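PDB 3OT1: 4-methyl-5(B-hydroxyethyl)-thiazole monophosphate biosynthesis enzyme from Vibrio cholerae O1 biovar El Tor, which is of unknown function but belongs to the DJ-1/PfpI family and may take part in forming the thiazole phosphate part of thiamine. Local coordinates for residues A84-D98 and A112-F124. Numbering follows the deposited sequence.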
loop_
_atom_site.group_PDB
_atom_site.type_symbol
_atom_site.label_atom_id
_atom_site.label_comp_id
_atom_site.label_asym_id
_atom_site.label_seq_id
_atom_site.Cartn_x
_atom_site.Cartn_y
_atom_site.Cartn_z
ATOM N N ALA A 84 -9.006 -13.840 -2.841
ATOM C CA ALA A 84 -10.417 -13.806 -3.217
ATOM C C ALA A 84 -10.983 -15.218 -3.301
ATOM O O ALA A 84 -12.114 -15.473 -2.884
ATOM C CB ALA A 84 -10.607 -13.088 -4.515
ATOM N N GLN A 85 -10.207 -16.166 -3.830
ATOM C CA GLN A 85 -10.675 -17.561 -3.911
ATOM C C GLN A 85 -10.850 -18.134 -2.504
ATOM O O GLN A 85 -11.796 -18.856 -2.219
ATOM C CB GLN A 85 -9.709 -18.435 -4.721
ATOM C CG GLN A 85 -9.617 -18.111 -6.209
ATOM C CD GLN A 85 -10.831 -18.534 -7.017
ATOM O OE1 GLN A 85 -11.900 -18.761 -6.471
ATOM N NE2 GLN A 85 -10.670 -18.621 -8.332
ATOM N N ALA A 86 -9.916 -17.821 -1.610
ATOM C CA ALA A 86 -10.028 -18.259 -0.222
ATOM C C ALA A 86 -11.284 -17.690 0.434
ATOM O O ALA A 86 -11.976 -18.388 1.184
ATOM C CB ALA A 86 -8.794 -17.879 0.585
ATOM N N PHE A 87 -11.608 -16.433 0.148
ATOM C CA PHE A 87 -12.835 -15.832 0.636
ATOM C C PHE A 87 -14.062 -16.579 0.100
ATOM O O PHE A 87 -15.014 -16.855 0.839
ATOM C CB PHE A 87 -12.920 -14.358 0.225
ATOM C CG PHE A 87 -11.977 -13.396 0.953
ATOM C CD1 PHE A 87 -11.203 -13.750 2.042
ATOM C CD2 PHE A 87 -11.907 -12.083 0.509
ATOM C CE1 PHE A 87 -10.386 -12.809 2.659
ATOM C CE2 PHE A 87 -11.097 -11.162 1.126
ATOM C CZ PHE A 87 -10.331 -11.525 2.197
ATOM N N ALA A 88 -14.039 -16.877 -1.187
ATOM C CA ALA A 88 -15.171 -17.570 -1.834
ATOM C C ALA A 88 -15.405 -18.960 -1.262
ATOM O O ALA A 88 -16.550 -19.443 -1.249
ATOM C CB ALA A 88 -14.980 -17.638 -3.353
ATOM N N ASP A 89 -14.324 -19.581 -0.789
ATOM C CA ASP A 89 -14.336 -20.924 -0.226
ATOM C C ASP A 89 -14.580 -20.946 1.282
ATOM O O ASP A 89 -14.605 -22.017 1.885
ATOM C CB ASP A 89 -12.992 -21.620 -0.516
ATOM C CG ASP A 89 -12.741 -21.886 -2.010
ATOM O OD1 ASP A 89 -13.686 -21.939 -2.825
ATOM O OD2 ASP A 89 -11.562 -22.082 -2.375
ATOM N N SER A 90 -14.774 -19.787 1.897
ATOM C CA SER A 90 -14.939 -19.679 3.321
ATOM C C SER A 90 -16.389 -19.482 3.689
ATOM O O SER A 90 -16.974 -18.455 3.409
ATOM C CB SER A 90 -14.139 -18.486 3.855
ATOM O OG SER A 90 -14.473 -18.193 5.200
ATOM N N THR A 91 -16.958 -20.496 4.329
ATOM C CA THR A 91 -18.323 -20.430 4.850
ATOM C C THR A 91 -18.520 -19.179 5.700
ATOM O O THR A 91 -19.516 -18.453 5.551
ATOM C CB THR A 91 -18.652 -21.720 5.644
ATOM O OG1 THR A 91 -18.408 -22.853 4.797
ATOM C CG2 THR A 91 -20.095 -21.686 6.136
ATOM N N ALA A 92 -17.586 -18.940 6.604
ATOM C CA ALA A 92 -17.707 -17.823 7.527
ATOM C C ALA A 92 -17.650 -16.492 6.790
ATOM O O ALA A 92 -18.359 -15.564 7.154
ATOM C CB ALA A 92 -16.613 -17.875 8.580
ATOM N N LEU A 93 -16.787 -16.362 5.786
ATOM C CA LEU A 93 -16.672 -15.102 5.063
ATOM C C LEU A 93 -17.978 -14.806 4.339
ATOM O O LEU A 93 -18.492 -13.685 4.367
ATOM C CB LEU A 93 -15.477 -15.146 4.097
ATOM C CG LEU A 93 -15.009 -13.886 3.348
ATOM C CD1 LEU A 93 -15.972 -13.530 2.240
ATOM C CD2 LEU A 93 -14.810 -12.685 4.294
ATOM N N LEU A 94 -18.489 -15.808 3.628
ATOM C CA LEU A 94 -19.729 -15.614 2.893
ATOM C C LEU A 94 -20.890 -15.250 3.824
ATOM O O LEU A 94 -21.698 -14.385 3.495
ATOM C CB LEU A 94 -20.064 -16.856 2.069
ATOM C CG LEU A 94 -19.038 -17.211 0.980
ATOM C CD1 LEU A 94 -19.460 -18.526 0.291
ATOM C CD2 LEU A 94 -18.856 -16.116 -0.053
ATOM N N ALA A 95 -20.949 -15.887 4.986
ATOM C CA ALA A 95 -21.950 -15.552 5.986
ATOM C C ALA A 95 -21.800 -14.119 6.494
ATOM O O ALA A 95 -22.808 -13.467 6.767
ATOM C CB ALA A 95 -21.892 -16.570 7.154
ATOM N N LEU A 96 -20.564 -13.631 6.666
ATOM C CA LEU A 96 -20.367 -12.264 7.114
ATOM C C LEU A 96 -20.860 -11.286 6.068
ATOM O O LEU A 96 -21.385 -10.250 6.414
ATOM C CB LEU A 96 -18.898 -11.991 7.432
ATOM C CG LEU A 96 -18.471 -12.522 8.780
ATOM C CD1 LEU A 96 -16.969 -12.560 8.857
ATOM C CD2 LEU A 96 -19.023 -11.691 9.947
ATOM N N ILE A 97 -20.652 -11.585 4.787
ATOM C CA ILE A 97 -21.194 -10.697 3.757
ATOM C C ILE A 97 -22.717 -10.575 3.931
ATOM O O ILE A 97 -23.266 -9.472 3.906
ATOM C CB ILE A 97 -20.844 -11.169 2.342
ATOM C CG1 ILE A 97 -19.324 -11.085 2.102
ATOM C CG2 ILE A 97 -21.634 -10.379 1.299
ATOM C CD1 ILE A 97 -18.887 -11.838 0.865
ATOM N N ASP A 98 -23.388 -11.704 4.115
ATOM C CA ASP A 98 -24.831 -11.707 4.333
ATOM C C ASP A 98 -25.197 -10.897 5.590
ATOM O O ASP A 98 -26.123 -10.104 5.580
ATOM C CB ASP A 98 -25.346 -13.126 4.521
ATOM C CG ASP A 98 -25.150 -14.037 3.312
ATOM O OD1 ASP A 98 -24.943 -13.550 2.207
ATOM O OD2 ASP A 98 -25.202 -15.275 3.520
ATOM N N ALA A 112 -9.950 -8.554 -7.370
ATOM C CA ALA A 112 -10.578 -9.802 -7.791
ATOM C C ALA A 112 -11.853 -10.124 -7.019
ATOM O O ALA A 112 -12.660 -10.934 -7.464
ATOM C CB ALA A 112 -9.583 -10.976 -7.674
ATOM N N THR A 113 -12.007 -9.567 -5.827
ATOM C CA THR A 113 -13.047 -10.028 -4.930
ATOM C C THR A 113 -14.474 -9.855 -5.447
ATOM O O THR A 113 -15.260 -10.765 -5.309
ATOM C CB THR A 113 -12.797 -9.442 -3.533
ATOM O OG1 THR A 113 -11.590 -10.042 -3.049
ATOM C CG2 THR A 113 -13.936 -9.720 -2.596
ATOM N N PRO A 114 -14.821 -8.704 -6.042
ATOM C CA PRO A 114 -16.220 -8.607 -6.534
ATOM C C PRO A 114 -16.516 -9.676 -7.592
ATOM O O PRO A 114 -17.658 -10.132 -7.680
ATOM C CB PRO A 114 -16.297 -7.186 -7.104
ATOM C CG PRO A 114 -15.267 -6.410 -6.280
ATOM C CD PRO A 114 -14.135 -7.413 -6.128
ATOM N N ALA A 115 -15.529 -10.050 -8.401
ATOM C CA ALA A 115 -15.699 -11.091 -9.429
ATOM C C ALA A 115 -15.713 -12.496 -8.831
ATOM O O ALA A 115 -16.654 -13.271 -9.051
ATOM C CB ALA A 115 -14.608 -10.960 -10.475
ATOM N N LEU A 116 -14.662 -12.847 -8.095
ATOM C CA LEU A 116 -14.476 -14.213 -7.632
ATOM C C LEU A 116 -15.272 -14.565 -6.387
ATOM O O LEU A 116 -15.472 -15.761 -6.118
ATOM C CB LEU A 116 -12.998 -14.524 -7.422
ATOM C CG LEU A 116 -12.129 -14.422 -8.671
ATOM C CD1 LEU A 116 -10.694 -14.842 -8.345
ATOM C CD2 LEU A 116 -12.696 -15.243 -9.826
ATOM N N VAL A 117 -15.747 -13.550 -5.651
ATOM C CA VAL A 117 -16.601 -13.776 -4.494
ATOM C C VAL A 117 -18.056 -13.392 -4.816
ATOM O O VAL A 117 -18.930 -14.261 -4.802
ATOM C CB VAL A 117 -16.099 -13.070 -3.227
ATOM C CG1 VAL A 117 -17.031 -13.431 -2.054
ATOM C CG2 VAL A 117 -14.643 -13.460 -2.947
ATOM N N PHE A 118 -18.326 -12.127 -5.106
ATOM C CA PHE A 118 -19.727 -11.713 -5.217
ATOM C C PHE A 118 -20.430 -12.354 -6.421
ATOM O O PHE A 118 -21.503 -12.947 -6.282
ATOM C CB PHE A 118 -19.887 -10.199 -5.314
ATOM C CG PHE A 118 -19.316 -9.400 -4.162
ATOM C CD1 PHE A 118 -19.059 -9.948 -2.905
ATOM C CD2 PHE A 118 -19.062 -8.043 -4.360
ATOM C CE1 PHE A 118 -18.540 -9.148 -1.896
ATOM C CE2 PHE A 118 -18.572 -7.270 -3.352
ATOM C CZ PHE A 118 -18.310 -7.805 -2.133
ATOM N N ALA A 119 -19.825 -12.228 -7.600
ATOM C CA ALA A 119 -20.443 -12.743 -8.808
ATOM C C ALA A 119 -20.562 -14.269 -8.717
ATOM O O ALA A 119 -21.616 -14.809 -9.052
ATOM C CB ALA A 119 -19.708 -12.276 -10.034
ATOM N N LYS A 120 -19.554 -14.963 -8.181
ATOM C CA LYS A 120 -19.567 -16.433 -8.098
ATOM C C LYS A 120 -20.469 -17.033 -7.014
ATOM O O LYS A 120 -20.959 -18.147 -7.163
ATOM C CB LYS A 120 -18.131 -16.975 -7.935
ATOM C CG LYS A 120 -17.245 -16.776 -9.151
ATOM C CD LYS A 120 -17.837 -17.417 -10.389
ATOM N N GLN A 121 -20.702 -16.308 -5.919
ATOM C CA GLN A 121 -21.462 -16.819 -4.776
ATOM C C GLN A 121 -22.778 -16.079 -4.548
ATOM O O GLN A 121 -23.356 -16.148 -3.465
ATOM C CB GLN A 121 -20.581 -16.816 -3.526
ATOM C CG GLN A 121 -19.398 -17.774 -3.589
ATOM C CD GLN A 121 -19.832 -19.230 -3.668
ATOM O OE1 GLN A 121 -20.911 -19.610 -3.177
ATOM N NE2 GLN A 121 -19.007 -20.046 -4.290
ATOM N N GLN A 122 -23.254 -15.412 -5.591
ATOM C CA GLN A 122 -24.546 -14.712 -5.578
ATOM C C GLN A 122 -24.660 -13.747 -4.418
ATOM O O GLN A 122 -25.626 -13.765 -3.676
ATOM C CB GLN A 122 -25.734 -15.691 -5.545
ATOM C CG GLN A 122 -25.808 -16.569 -6.729
ATOM C CD GLN A 122 -24.795 -17.683 -6.698
ATOM O OE1 GLN A 122 -24.565 -18.323 -5.658
ATOM N NE2 GLN A 122 -24.164 -17.922 -7.837
ATOM N N LYS A 123 -23.659 -12.898 -4.268
ATOM C CA LYS A 123 -23.745 -11.782 -3.342
ATOM C C LYS A 123 -23.945 -10.505 -4.138
ATOM O O LYS A 123 -23.368 -10.351 -5.204
ATOM C CB LYS A 123 -22.498 -11.658 -2.468
ATOM C CG LYS A 123 -22.093 -12.937 -1.743
ATOM C CD LYS A 123 -23.156 -13.503 -0.848
ATOM C CE LYS A 123 -22.641 -14.697 -0.118
ATOM N NZ LYS A 123 -23.736 -15.431 0.609
ATOM N N PHE A 124 -24.761 -9.591 -3.610
ATOM C CA PHE A 124 -25.055 -8.312 -4.263
ATOM C C PHE A 124 -25.597 -8.497 -5.676
ATOM O O PHE A 124 -25.286 -7.737 -6.596
ATOM C CB PHE A 124 -23.846 -7.365 -4.197
ATOM C CG PHE A 124 -23.424 -7.109 -2.803
ATOM C CD1 PHE A 124 -24.184 -6.281 -2.004
ATOM C CD2 PHE A 124 -22.335 -7.760 -2.249
ATOM C CE1 PHE A 124 -23.837 -6.071 -0.685
ATOM C CE2 PHE A 124 -21.987 -7.556 -0.947
ATOM C CZ PHE A 124 -22.737 -6.713 -0.156
HETATM O O HOH W 1 -14.618 -18.130 -7.137
HETATM O O HOH W 2 -23.433 -17.471 2.764
#
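Lys123 NZ meets Asp98 OD1 at 2.7 Å in a salt bridge, arriving on the syn side of the carboxylate and 20° out of its plane. A water accepts from the same ammonium and donates to Asp98 OD2, so the charged pair is closed by a second, bridging path. Lys123 bends at chi2 and then runs extended, which lays its methylenes beside Ile97 CG2 and carries CE past Leu94 CB. At the other end of the contact one of two Gln85 conformers brings OE1 to a water that also donates to Leu116 O, a tentative bridge.

Between these ends the packing is mainly apolar and centres on Val117, a knob set among Ala84, Phe87, Ala88 and Leu94. Its chi1 of -177° turns CG2 onto Ala84 O (3.2 Å) and Phe87 CB, and CG1 toward Leu94 CD2 and Ile97 CD1, each at 3.8 Å. Gln121 CB and CG also pack on Leu94 CD2. Ile97 forks, CD1 touching the edge of the Phe118 ring at CE1 and CG2 reaching Phe124 CE2 at 3.6 Å. Phe124 CD2 lies 3.7 Å above the Phe118 ring plane, over its centre. Small Ala84 and Ala88 let the backbones close in, Ala88 CA to Val117 CA being 4.8 Å; the axes of 84-88 and 113-119 run 12° from parallel, whereas 91-98 crosses 113-119 at a right angle. Thr113 OG1 sits by Ala84 CB but is hydrogen-bonded to Pro78 O.

Helices 81-88 and 91-102, which connect parallel strands 74-77 and 106-110 of the DJ-1 fold, thus pack on the helix after strand 106-110 through a mainly aliphatic and aromatic core, with the salt bridge at one end. Phe87, Leu93 and Phe118 extend that core onto Leu77.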